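Local coordinates for ABC-type branched-chain amino acid transport systems periplasmic component-like protein (Thermomonospora curvata, PDB 4N03) that probably binds a fatty acid for uptake by an ABC transporter, as a solute-binding protein of the leucine-binding family, and holds palmitic acid here, at residues 142-147 / 355-360; 148-153 / 396-401; 152-157 / 390-395. One frame throughout, in Å; residues are numbered along the deposited sequence.

Interaction 1 of 3, residues 142-147 / 355-360; sequences QVTGTT and TPMNFT. With PLM (palmitic acid), chain B.
At the methyl end of the palmitate pocket, T144 and G145 meet T355 and M357. T355 CG2 lies 4.1 Å from G145 CA. The same methyl, T355 CG2, is 3.9 Å from PLM CG, the last ligand carbon. T144 OG1 sits 3.8 Å from PLM CF. Both threonine hydroxyls have protein partners, W131 NE1 for T144 and A280 O for T355. G145 has positive phi, which favours glycine, and PLM CF lies close to where a CB would be. The SE of M357, a selenomethionine, lies 3.4 Å from G145 N, which is buried and has no partner in the model.

Segment 142-147 leads from strand 126-129 of one lobe to helix 148-161 of the other, consistent with a hinge crossing of a periplasmic binding protein.

At the other end of the contact, Q142 crosses F359, with amide and ring planes 47° apart. Q142 OE1 is 3.3 Å from F359 CD1 and accepts from H343 NE2. The Q142 side chain bends at chi2 (63°), which lets Q142 NE2 hydrogen-bond to V143 O at 2.9 Å, from above the carbonyl plane. The same NE2 gives to a water that donates to N358 O. A leucine in place of Q142 would probably leave H343 NE2 without this acceptor and break the water bridge to N358.

Interaction 2 of 3, residues 148-153 / 396-401; sequences YDVDMI and KNYQVP. With PLM (palmitic acid), chain B.
D149 and Y398 meet through a hydrogen bond between phenol and carboxylate. Y398 OH donates to D149 OD2 over 2.7 Å. The carboxylate stands almost perpendicular to the ring, with planes 87° apart. OD2 lies at the ring edge, near the ring plane. Seen from the aspartate, the hydroxyl comes from above the carboxylate plane. The contact packs the end of helix 393-397 and the tail after it on the first turns of helix 148-161.

The D149 torsions account for this placement. CG sits between the backbone N and the carbonyl carbon (chi1 50°), which keeps OD1 close to the helix start. There OD1 accepts from V150 N at 2.9 Å and is also bonded to T147 OG1. OD2 is left to face the C-terminal tail, where P401 CD lies 3.6 Å from it.

Y398 extends with CG trans to its own N (chi1 171°), which brings the ring against D149 and I153, crossing both side chains at about a right angle. I153 CD1 then sits over the middle of one face, 3.5 Å from the ring centroid, in a CH-pi contact. Beside it, V150 CG2 meets V400 CG2 at 4.1 Å.

Y148, in the same helical turn, serves the ligand instead. Its OH donates to PLM O1 at 2.5 Å, with O1 near the plane of the Tyr ring. Y84 and S109 bind the palmitate too.

R186 of helix 179-195 adds a weak bond to Y398 OH. D149 lies in the first turn of helix 148-161. The helix N terminus and the bonds to both its oxygens would probably favour the charged carboxylate.

Interaction 3 of 3, residues 152-157 / 390-395; sequences MINGVQ and FESELA
N154 OD1 takes two hydrogen bonds from S392. S392 OG donates to it at 2.8 Å and S392 N at 2.9 Å, the N-H bond being fairly straight (157°). Both donors are tilted from the carbonyl plane of the amide. The other end of the amide is held as well: N154 ND2 is bonded to T370 OG1 and R368 O. With both ends gripped, the amide is probably fixed in its rotation.

S392 OG also accepts from A395 N at 3.0 Å. This makes S392 the N-cap of helix 393-397, so N154 of helix 148-161 braces the capping residue of a second helix. The capped helix begins two residues after strand 383-390, an outermost strand of the seven-stranded mixed sheet.

F390, at the end of that strand, turns its ring edge to helix 148-161. F390 CZ is 3.4 Å from N154 O, close to the ring plane, and CE2 of F390 also touches N154 CB.

On the other side of S392, the CG2 branch of I153 packs 3.5 Å from L394 CG and 3.9 Å from A395 CB. Q157 bends at chi2 (68°), and its OE1 lies 3.7 Å from L394 CD2. A water donates to Q157 OE1 and accepts from L394 N.

How the interactions relate
From the N terminus, the chain first passes through 142-147, then directly into helix 148-161, which supplies the first segments of interactions 2 and 3. Interaction 1 closes its loop at 355-360. Interaction 3 closes at 390-395 and interaction 2 last, at 396-401. The loop of interaction 1 therefore crosses the other two. Interactions 2 and 3 start from the same stretch, sharing M152 and I153, and interaction 3 closes just inside interaction 2. Interaction 1 joins loops near the ligand tail. Interactions 2 and 3, centred 8 Å apart, fasten the C-terminal helix 393-397 and its tail to helix 148-161. T146 OG1 probably bonds to D151 OD1 at 2.6 Å, linking interactions 1 and 2.

Interaction 1 of 3, residues 142-147 / 355-360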
loop_
_atom_site.group_PDB
_atom_site.type_symbol
_atom_site.label_atom_id
_atom_site.label_comp_id
_atom_site.label_asym_id
_atom_site.label_seq_id
_atom_site.Cartn_x
_atom_site.Cartn_y
_atom_site.Cartn_z
ATOM N N GLN A 142 -3.802 10.447 -4.511
ATOM C CA GLN A 142 -3.102 9.553 -5.427
ATOM C C GLN A 142 -3.065 8.161 -4.894
ATOM O O GLN A 142 -2.292 7.868 -3.966
ATOM C CB GLN A 142 -1.671 10.029 -5.651
ATOM C CG GLN A 142 -0.890 9.105 -6.580
ATOM C CD GLN A 142 -1.546 9.118 -7.966
ATOM O OE1 GLN A 142 -1.638 10.172 -8.585
ATOM N NE2 GLN A 142 -1.964 7.970 -8.447
ATOM N N VAL A 143 -3.845 7.274 -5.496
ATOM C CA VAL A 143 -3.732 5.859 -5.194
ATOM C C VAL A 143 -2.569 5.343 -6.001
ATOM O O VAL A 143 -2.529 5.450 -7.207
ATOM C CB VAL A 143 -5.018 5.102 -5.548
ATOM C CG1 VAL A 143 -4.823 3.634 -5.182
ATOM C CG2 VAL A 143 -6.225 5.692 -4.814
ATOM N N THR A 144 -1.535 4.874 -5.303
ATOM C CA THR A 144 -0.339 4.402 -6.000
ATOM C C THR A 144 -0.529 2.979 -6.505
ATOM O O THR A 144 -1.468 2.306 -6.088
ATOM C CB THR A 144 0.868 4.466 -5.072
ATOM O OG1 THR A 144 0.599 3.675 -3.922
ATOM C CG2 THR A 144 1.174 5.915 -4.648
ATOM N N GLY A 145 0.298 2.519 -7.406
ATOM C CA GLY A 145 0.282 1.130 -7.804
ATOM C C GLY A 145 -1.058 0.710 -8.401
ATOM O O GLY A 145 -1.721 1.497 -9.105
ATOM N N THR A 146 -1.383 -0.547 -8.167
ATOM C CA THR A 146 -2.657 -1.154 -8.527
ATOM C C THR A 146 -3.663 -0.963 -7.401
ATOM O O THR A 146 -3.302 -0.651 -6.245
ATOM C CB THR A 146 -2.450 -2.669 -8.695
ATOM O OG1 THR A 146 -1.827 -3.100 -7.476
ATOM C CG2 THR A 146 -1.578 -3.023 -9.867
ATOM N N THR A 147 -4.934 -1.180 -7.707
ATOM C CA THR A 147 -5.950 -1.356 -6.696
ATOM C C THR A 147 -6.103 -2.816 -6.321
ATOM O O THR A 147 -5.684 -3.717 -7.044
ATOM C CB THR A 147 -7.267 -0.734 -7.168
ATOM O OG1 THR A 147 -7.593 -1.174 -8.484
ATOM C CG2 THR A 147 -7.159 0.758 -7.140
ATOM N N THR A 355 7.882 0.314 -9.697
ATOM C CA THR A 355 6.454 0.525 -9.982
ATOM C C THR A 355 6.251 1.824 -10.766
ATOM O O THR A 355 5.838 2.829 -10.227
ATOM C CB THR A 355 5.660 0.585 -8.668
ATOM O OG1 THR A 355 6.001 -0.496 -7.783
ATOM C CG2 THR A 355 4.166 0.526 -8.925
ATOM N N PRO A 356 6.530 1.779 -12.066
ATOM C CA PRO A 356 6.214 2.941 -12.894
ATOM C C PRO A 356 4.698 3.243 -12.848
ATOM O O PRO A 356 3.879 2.310 -12.720
ATOM C CB PRO A 356 6.614 2.485 -14.313
ATOM C CG PRO A 356 7.621 1.423 -14.107
ATOM C CD PRO A 356 7.220 0.728 -12.811
HETATM N N MSE A 357 4.348 4.501 -12.927
HETATM C CA MSE A 357 2.946 4.925 -12.790
HETATM C C MSE A 357 2.668 6.142 -13.613
HETATM O O MSE A 357 3.545 6.897 -13.992
HETATM C CB MSE A 357 2.712 5.381 -11.300
HETATM C CG MSE A 357 2.721 4.193 -10.406
HETATM SE SE MSE A 357 2.537 4.860 -8.568
HETATM C CE MSE A 357 4.308 4.934 -8.109
ATOM N N ASN A 358 1.401 6.366 -13.910
ATOM C CA ASN A 358 0.924 7.600 -14.530
ATOM C C ASN A 358 0.039 8.334 -13.525
ATOM O O ASN A 358 -0.910 7.740 -13.031
ATOM C CB ASN A 358 0.140 7.224 -15.795
ATOM C CG ASN A 358 -0.307 8.423 -16.646
ATOM O OD1 ASN A 358 -0.579 9.546 -16.161
ATOM N ND2 ASN A 358 -0.548 8.153 -17.919
ATOM N N PHE A 359 0.338 9.605 -13.236
ATOM C CA PHE A 359 -0.365 10.431 -12.296
ATOM C C PHE A 359 -1.412 11.391 -12.902
ATOM O O PHE A 359 -1.981 12.202 -12.202
ATOM C CB PHE A 359 0.643 11.222 -11.456
ATOM C CG PHE A 359 1.577 10.359 -10.622
ATOM C CD1 PHE A 359 1.114 9.182 -10.044
ATOM C CD2 PHE A 359 2.869 10.745 -10.386
ATOM C CE1 PHE A 359 1.899 8.428 -9.234
ATOM C CE2 PHE A 359 3.719 9.942 -9.548
ATOM C CZ PHE A 359 3.191 8.784 -9.041
ATOM N N THR A 360 -1.503 11.431 -14.229
ATOM C CA THR A 360 -2.404 12.451 -14.833
ATOM C C THR A 360 -3.923 12.137 -14.678
ATOM O O THR A 360 -4.744 13.001 -14.885
ATOM C CB THR A 360 -2.133 12.704 -16.287
ATOM O OG1 THR A 360 -2.321 11.483 -16.972
ATOM C CG2 THR A 360 -0.739 13.136 -16.510
HETATM C C1 PLM B . -5.872 -1.120 3.960
HETATM O O1 PLM B . -5.952 -0.780 2.751
HETATM O O2 PLM B . -6.617 -0.693 4.869
HETATM C C2 PLM B . -4.695 -1.968 4.385
HETATM C C3 PLM B . -3.454 -0.992 4.575
HETATM C C4 PLM B . -2.149 -1.725 4.787
HETATM C C5 PLM B . -1.002 -0.806 5.028
HETATM C C6 PLM B . 0.411 -1.412 5.160
HETATM C C7 PLM B . 1.103 -1.443 3.803
HETATM C C8 PLM B . 2.411 -2.183 3.751
HETATM C C9 PLM B . 3.239 -1.954 2.500
HETATM C CA PLM B . 2.969 -2.941 1.341
HETATM C CB PLM B . 3.672 -2.374 0.044
HETATM C CC PLM B . 2.674 -2.286 -1.148
HETATM C CD PLM B . 3.073 -1.301 -2.227
HETATM C CE PLM B . 2.118 -1.142 -3.403
HETATM C CF PLM B . 2.274 0.245 -4.045
HETATM C CG PLM B . 3.381 0.346 -5.079
HETATM O O HOH W 1 -2.953 7.866 -11.182
#

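Interaction 2 of 3, residues 148-153 / 396-401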
loop_
_atom_site.group_PDB
_atom_site.type_symbol
_atom_site.label_atom_id
_atom_site.label_comp_id
_atom_site.label_asym_id
_atom_site.label_seq_id
_atom_site.Cartn_x
_atom_site.Cartn_y
_atom_site.Cartn_z
ATOM N N TYR A 148 -6.738 -3.057 -5.177
ATOM C CA TYR A 148 -6.777 -4.391 -4.612
ATOM C C TYR A 148 -7.433 -5.424 -5.484
ATOM O O TYR A 148 -7.092 -6.588 -5.519
ATOM C CB TYR A 148 -7.489 -4.382 -3.282
ATOM C CG TYR A 148 -6.736 -3.741 -2.162
ATOM C CD1 TYR A 148 -5.406 -4.093 -1.842
ATOM C CD2 TYR A 148 -7.311 -2.757 -1.410
ATOM C CE1 TYR A 148 -4.738 -3.499 -0.784
ATOM C CE2 TYR A 148 -6.638 -2.178 -0.346
ATOM C CZ TYR A 148 -5.339 -2.559 -0.028
ATOM O OH TYR A 148 -4.614 -2.017 1.017
ATOM N N ASP A 149 -8.527 -5.013 -6.156
ATOM C CA ASP A 149 -9.257 -5.853 -7.094
ATOM C C ASP A 149 -8.381 -6.331 -8.235
ATOM O O ASP A 149 -8.338 -7.504 -8.529
ATOM C CB ASP A 149 -10.557 -5.221 -7.569
ATOM C CG ASP A 149 -10.478 -3.798 -8.071
ATOM O OD1 ASP A 149 -9.374 -3.204 -8.116
ATOM O OD2 ASP A 149 -11.575 -3.270 -8.398
ATOM N N VAL A 150 -7.671 -5.390 -8.864
ATOM C CA VAL A 150 -6.754 -5.742 -9.924
ATOM C C VAL A 150 -5.682 -6.696 -9.441
ATOM O O VAL A 150 -5.354 -7.650 -10.150
ATOM C CB VAL A 150 -6.112 -4.448 -10.486
ATOM C CG1 VAL A 150 -4.866 -4.705 -11.347
ATOM C CG2 VAL A 150 -7.169 -3.661 -11.257
ATOM N N ASP A 151 -5.141 -6.525 -8.226
ATOM C CA ASP A 151 -4.172 -7.483 -7.710
ATOM C C ASP A 151 -4.762 -8.890 -7.588
ATOM O O ASP A 151 -4.091 -9.849 -7.918
ATOM C CB ASP A 151 -3.620 -7.073 -6.350
ATOM C CG ASP A 151 -2.588 -5.973 -6.421
ATOM O OD1 ASP A 151 -1.986 -5.743 -7.470
ATOM O OD2 ASP A 151 -2.385 -5.385 -5.323
HETATM N N MSE A 152 -5.997 -9.037 -7.078
HETATM C CA MSE A 152 -6.596 -10.357 -7.009
HETATM C C MSE A 152 -6.930 -10.916 -8.376
HETATM O O MSE A 152 -6.832 -12.110 -8.558
HETATM C CB MSE A 152 -7.856 -10.342 -6.130
HETATM C CG MSE A 152 -7.563 -10.134 -4.644
HETATM SE SE MSE A 152 -6.593 -11.622 -3.873
HETATM C CE MSE A 152 -4.873 -10.943 -3.867
ATOM N N ILE A 153 -7.314 -10.082 -9.327
ATOM C CA ILE A 153 -7.574 -10.615 -10.671
ATOM C C ILE A 153 -6.300 -11.199 -11.269
ATOM O O ILE A 153 -6.258 -12.327 -11.758
ATOM C CB ILE A 153 -8.172 -9.517 -11.561
ATOM C CG1 ILE A 153 -9.588 -9.151 -11.064
ATOM C CG2 ILE A 153 -8.256 -10.005 -12.991
ATOM C CD1 ILE A 153 -10.078 -7.835 -11.624
ATOM N N LYS A 396 -6.639 -6.245 -17.541
ATOM C CA LYS A 396 -6.617 -5.137 -18.469
ATOM C C LYS A 396 -8.043 -4.745 -18.900
ATOM O O LYS A 396 -8.301 -3.585 -19.065
ATOM C CB LYS A 396 -5.873 -5.545 -19.727
ATOM C CG LYS A 396 -5.666 -4.448 -20.771
ATOM C CD LYS A 396 -4.716 -5.020 -21.846
ATOM C CE LYS A 396 -4.252 -4.058 -22.886
ATOM N NZ LYS A 396 -3.564 -4.843 -23.943
ATOM N N ASN A 397 -8.948 -5.718 -19.072
ATOM C CA ASN A 397 -10.268 -5.471 -19.593
ATOM C C ASN A 397 -11.299 -5.231 -18.502
ATOM O O ASN A 397 -12.416 -4.827 -18.801
ATOM C CB ASN A 397 -10.707 -6.594 -20.551
ATOM C CG ASN A 397 -9.788 -6.721 -21.755
ATOM O OD1 ASN A 397 -9.144 -5.761 -22.163
ATOM N ND2 ASN A 397 -9.737 -7.876 -22.310
ATOM N N TYR A 398 -10.943 -5.512 -17.256
ATOM C CA TYR A 398 -11.804 -5.329 -16.112
ATOM C C TYR A 398 -12.133 -3.867 -15.946
ATOM O O TYR A 398 -11.315 -2.978 -16.144
ATOM C CB TYR A 398 -11.017 -5.786 -14.877
ATOM C CG TYR A 398 -11.672 -5.486 -13.536
ATOM C CD1 TYR A 398 -12.863 -6.076 -13.116
ATOM C CD2 TYR A 398 -11.079 -4.599 -12.664
ATOM C CE1 TYR A 398 -13.398 -5.812 -11.897
ATOM C CE2 TYR A 398 -11.592 -4.345 -11.443
ATOM C CZ TYR A 398 -12.756 -4.941 -11.029
ATOM O OH TYR A 398 -13.317 -4.698 -9.829
ATOM N N GLN A 399 -13.407 -3.619 -15.584
ATOM C CA GLN A 399 -13.914 -2.289 -15.272
ATOM C C GLN A 399 -13.715 -1.949 -13.832
ATOM O O GLN A 399 -14.303 -2.559 -12.953
ATOM C CB GLN A 399 -15.408 -2.211 -15.613
ATOM C CG GLN A 399 -15.763 -2.572 -17.009
ATOM C CD GLN A 399 -15.056 -1.683 -17.980
ATOM O OE1 GLN A 399 -15.480 -0.522 -18.152
ATOM N NE2 GLN A 399 -14.017 -2.172 -18.640
ATOM N N VAL A 400 -12.829 -0.981 -13.565
ATOM C CA VAL A 400 -12.457 -0.674 -12.207
ATOM C C VAL A 400 -13.454 0.372 -11.691
ATOM O O VAL A 400 -13.616 1.426 -12.300
ATOM C CB VAL A 400 -11.009 -0.134 -12.128
ATOM C CG1 VAL A 400 -10.658 0.169 -10.699
ATOM C CG2 VAL A 400 -10.041 -1.154 -12.713
ATOM N N PRO A 401 -14.115 0.114 -10.557
ATOM C CA PRO A 401 -15.038 1.119 -10.035
ATOM C C PRO A 401 -14.315 2.337 -9.516
ATOM O O PRO A 401 -13.131 2.241 -9.077
ATOM C CB PRO A 401 -15.770 0.376 -8.903
ATOM C CG PRO A 401 -14.785 -0.651 -8.475
ATOM C CD PRO A 401 -14.095 -1.088 -9.733
HETATM C C1 PLM B . -5.872 -1.120 3.960
HETATM O O1 PLM B . -5.952 -0.780 2.751
HETATM O O2 PLM B . -6.617 -0.693 4.869
HETATM C C2 PLM B . -4.695 -1.968 4.385
HETATM C C3 PLM B . -3.454 -0.992 4.575
HETATM C C4 PLM B . -2.149 -1.725 4.787
HETATM C C5 PLM B . -1.002 -0.806 5.028
HETATM C C6 PLM B . 0.411 -1.412 5.160
HETATM C C7 PLM B . 1.103 -1.443 3.803
HETATM C C8 PLM B . 2.411 -2.183 3.751
HETATM C C9 PLM B . 3.239 -1.954 2.500
HETATM C CA PLM B . 2.969 -2.941 1.341
HETATM C CB PLM B . 3.672 -2.374 0.044
HETATM C CC PLM B . 2.674 -2.286 -1.148
HETATM C CD PLM B . 3.073 -1.301 -2.227
HETATM C CE PLM B . 2.118 -1.142 -3.403
HETATM C CF PLM B . 2.274 0.245 -4.045
HETATM C CG PLM B . 3.381 0.346 -5.079
#

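Interaction 3 of 3, residues 152-157 / 390-395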
loop_
_atom_site.group_PDB
_atom_site.type_symbol
_atom_site.label_atom_id
_atom_site.label_comp_id
_atom_site.label_asym_id
_atom_site.label_seq_id
_atom_site.Cartn_x
_atom_site.Cartn_y
_atom_site.Cartn_z
HETATM N N MSE A 152 -5.997 -9.037 -7.078
HETATM C CA MSE A 152 -6.596 -10.357 -7.009
HETATM C C MSE A 152 -6.930 -10.916 -8.376
HETATM O O MSE A 152 -6.832 -12.110 -8.558
HETATM C CB MSE A 152 -7.856 -10.342 -6.130
HETATM C CG MSE A 152 -7.563 -10.134 -4.644
HETATM SE SE MSE A 152 -6.593 -11.622 -3.873
HETATM C CE MSE A 152 -4.873 -10.943 -3.867
ATOM N N ILE A 153 -7.314 -10.082 -9.327
ATOM C CA ILE A 153 -7.574 -10.615 -10.671
ATOM C C ILE A 153 -6.300 -11.199 -11.269
ATOM O O ILE A 153 -6.258 -12.327 -11.758
ATOM C CB ILE A 153 -8.172 -9.517 -11.561
ATOM C CG1 ILE A 153 -9.588 -9.151 -11.064
ATOM C CG2 ILE A 153 -8.256 -10.005 -12.991
ATOM C CD1 ILE A 153 -10.078 -7.835 -11.624
ATOM N N ASN A 154 -5.228 -10.395 -11.218
ATOM C CA ASN A 154 -3.908 -10.879 -11.657
ATOM C C ASN A 154 -3.500 -12.132 -10.896
ATOM O O ASN A 154 -3.036 -13.095 -11.473
ATOM C CB ASN A 154 -2.862 -9.780 -11.540
ATOM C CG ASN A 154 -2.923 -8.757 -12.653
ATOM O OD1 ASN A 154 -3.257 -9.073 -13.789
ATOM N ND2 ASN A 154 -2.566 -7.528 -12.350
ATOM N N GLY A 155 -3.675 -12.107 -9.579
ATOM C CA GLY A 155 -3.269 -13.230 -8.774
ATOM C C GLY A 155 -4.018 -14.513 -9.025
ATOM O O GLY A 155 -3.457 -15.598 -9.074
ATOM N N VAL A 156 -5.354 -14.430 -9.219
ATOM C CA VAL A 156 -6.142 -15.602 -9.572
ATOM C C VAL A 156 -5.779 -16.108 -10.948
ATOM O O VAL A 156 -5.677 -17.316 -11.162
ATOM C CB VAL A 156 -7.647 -15.330 -9.401
ATOM C CG1 VAL A 156 -8.461 -16.483 -9.943
ATOM C CG2 VAL A 156 -7.938 -15.058 -7.918
ATOM N N GLN A 157 -5.583 -15.202 -11.895
ATOM C CA GLN A 157 -5.146 -15.645 -13.215
ATOM C C GLN A 157 -3.819 -16.389 -13.107
ATOM O O GLN A 157 -3.581 -17.397 -13.755
ATOM C CB GLN A 157 -5.017 -14.485 -14.162
ATOM C CG GLN A 157 -4.598 -14.900 -15.578
ATOM C CD GLN A 157 -5.669 -15.689 -16.295
ATOM O OE1 GLN A 157 -6.637 -15.118 -16.815
ATOM N NE2 GLN A 157 -5.541 -16.992 -16.314
ATOM N N PHE A 390 3.211 -8.195 -13.869
ATOM C CA PHE A 390 2.475 -8.472 -15.088
ATOM C C PHE A 390 1.060 -7.925 -14.996
ATOM O O PHE A 390 0.489 -7.819 -13.939
ATOM C CB PHE A 390 2.448 -9.974 -15.400
ATOM C CG PHE A 390 1.620 -10.778 -14.428
ATOM C CD1 PHE A 390 2.142 -11.149 -13.213
ATOM C CD2 PHE A 390 0.271 -11.092 -14.686
ATOM C CE1 PHE A 390 1.379 -11.826 -12.289
ATOM C CE2 PHE A 390 -0.499 -11.771 -13.736
ATOM C CZ PHE A 390 0.068 -12.099 -12.531
ATOM N N GLU A 391 0.511 -7.637 -16.163
ATOM C CA GLU A 391 -0.887 -7.282 -16.331
ATOM C C GLU A 391 -1.571 -8.333 -17.151
ATOM O O GLU A 391 -1.302 -8.454 -18.343
ATOM C CB GLU A 391 -0.973 -5.920 -16.985
ATOM C CG GLU A 391 -2.405 -5.482 -17.271
ATOM C CD GLU A 391 -2.498 -4.110 -17.892
ATOM O OE1 GLU A 391 -1.458 -3.434 -18.131
ATOM O OE2 GLU A 391 -3.659 -3.686 -18.037
ATOM N N SER A 392 -2.374 -9.153 -16.522
ATOM C CA SER A 392 -3.204 -10.092 -17.284
ATOM C C SER A 392 -4.194 -9.393 -18.189
ATOM O O SER A 392 -4.614 -8.304 -17.906
ATOM C CB SER A 392 -3.943 -11.044 -16.358
ATOM O OG SER A 392 -4.906 -10.416 -15.551
ATOM N N GLU A 393 -4.541 -10.040 -19.283
ATOM C CA GLU A 393 -5.665 -9.565 -20.121
ATOM C C GLU A 393 -6.931 -9.416 -19.322
ATOM O O GLU A 393 -7.695 -8.473 -19.506
ATOM C CB GLU A 393 -5.872 -10.459 -21.325
ATOM C CG GLU A 393 -4.754 -10.383 -22.340
ATOM C CD GLU A 393 -4.483 -8.992 -22.887
ATOM O OE1 GLU A 393 -5.412 -8.344 -23.434
ATOM O OE2 GLU A 393 -3.321 -8.522 -22.776
ATOM N N LEU A 394 -7.141 -10.341 -18.409
ATOM C CA LEU A 394 -8.261 -10.330 -17.558
ATOM C C LEU A 394 -8.339 -9.018 -16.774
ATOM O O LEU A 394 -9.385 -8.373 -16.673
ATOM C CB LEU A 394 -8.140 -11.557 -16.660
ATOM C CG LEU A 394 -9.322 -11.889 -15.793
ATOM C CD1 LEU A 394 -10.566 -12.204 -16.583
ATOM C CD2 LEU A 394 -9.003 -13.076 -14.877
ATOM N N ALA A 395 -7.201 -8.623 -16.166
ATOM C CA ALA A 395 -7.157 -7.371 -15.450
ATOM C C ALA A 395 -7.219 -6.139 -16.353
ATOM O O ALA A 395 -7.758 -5.121 -15.973
ATOM C CB ALA A 395 -5.917 -7.284 -14.590
HETATM O O HOH W 2 -5.945 -13.089 -18.664
#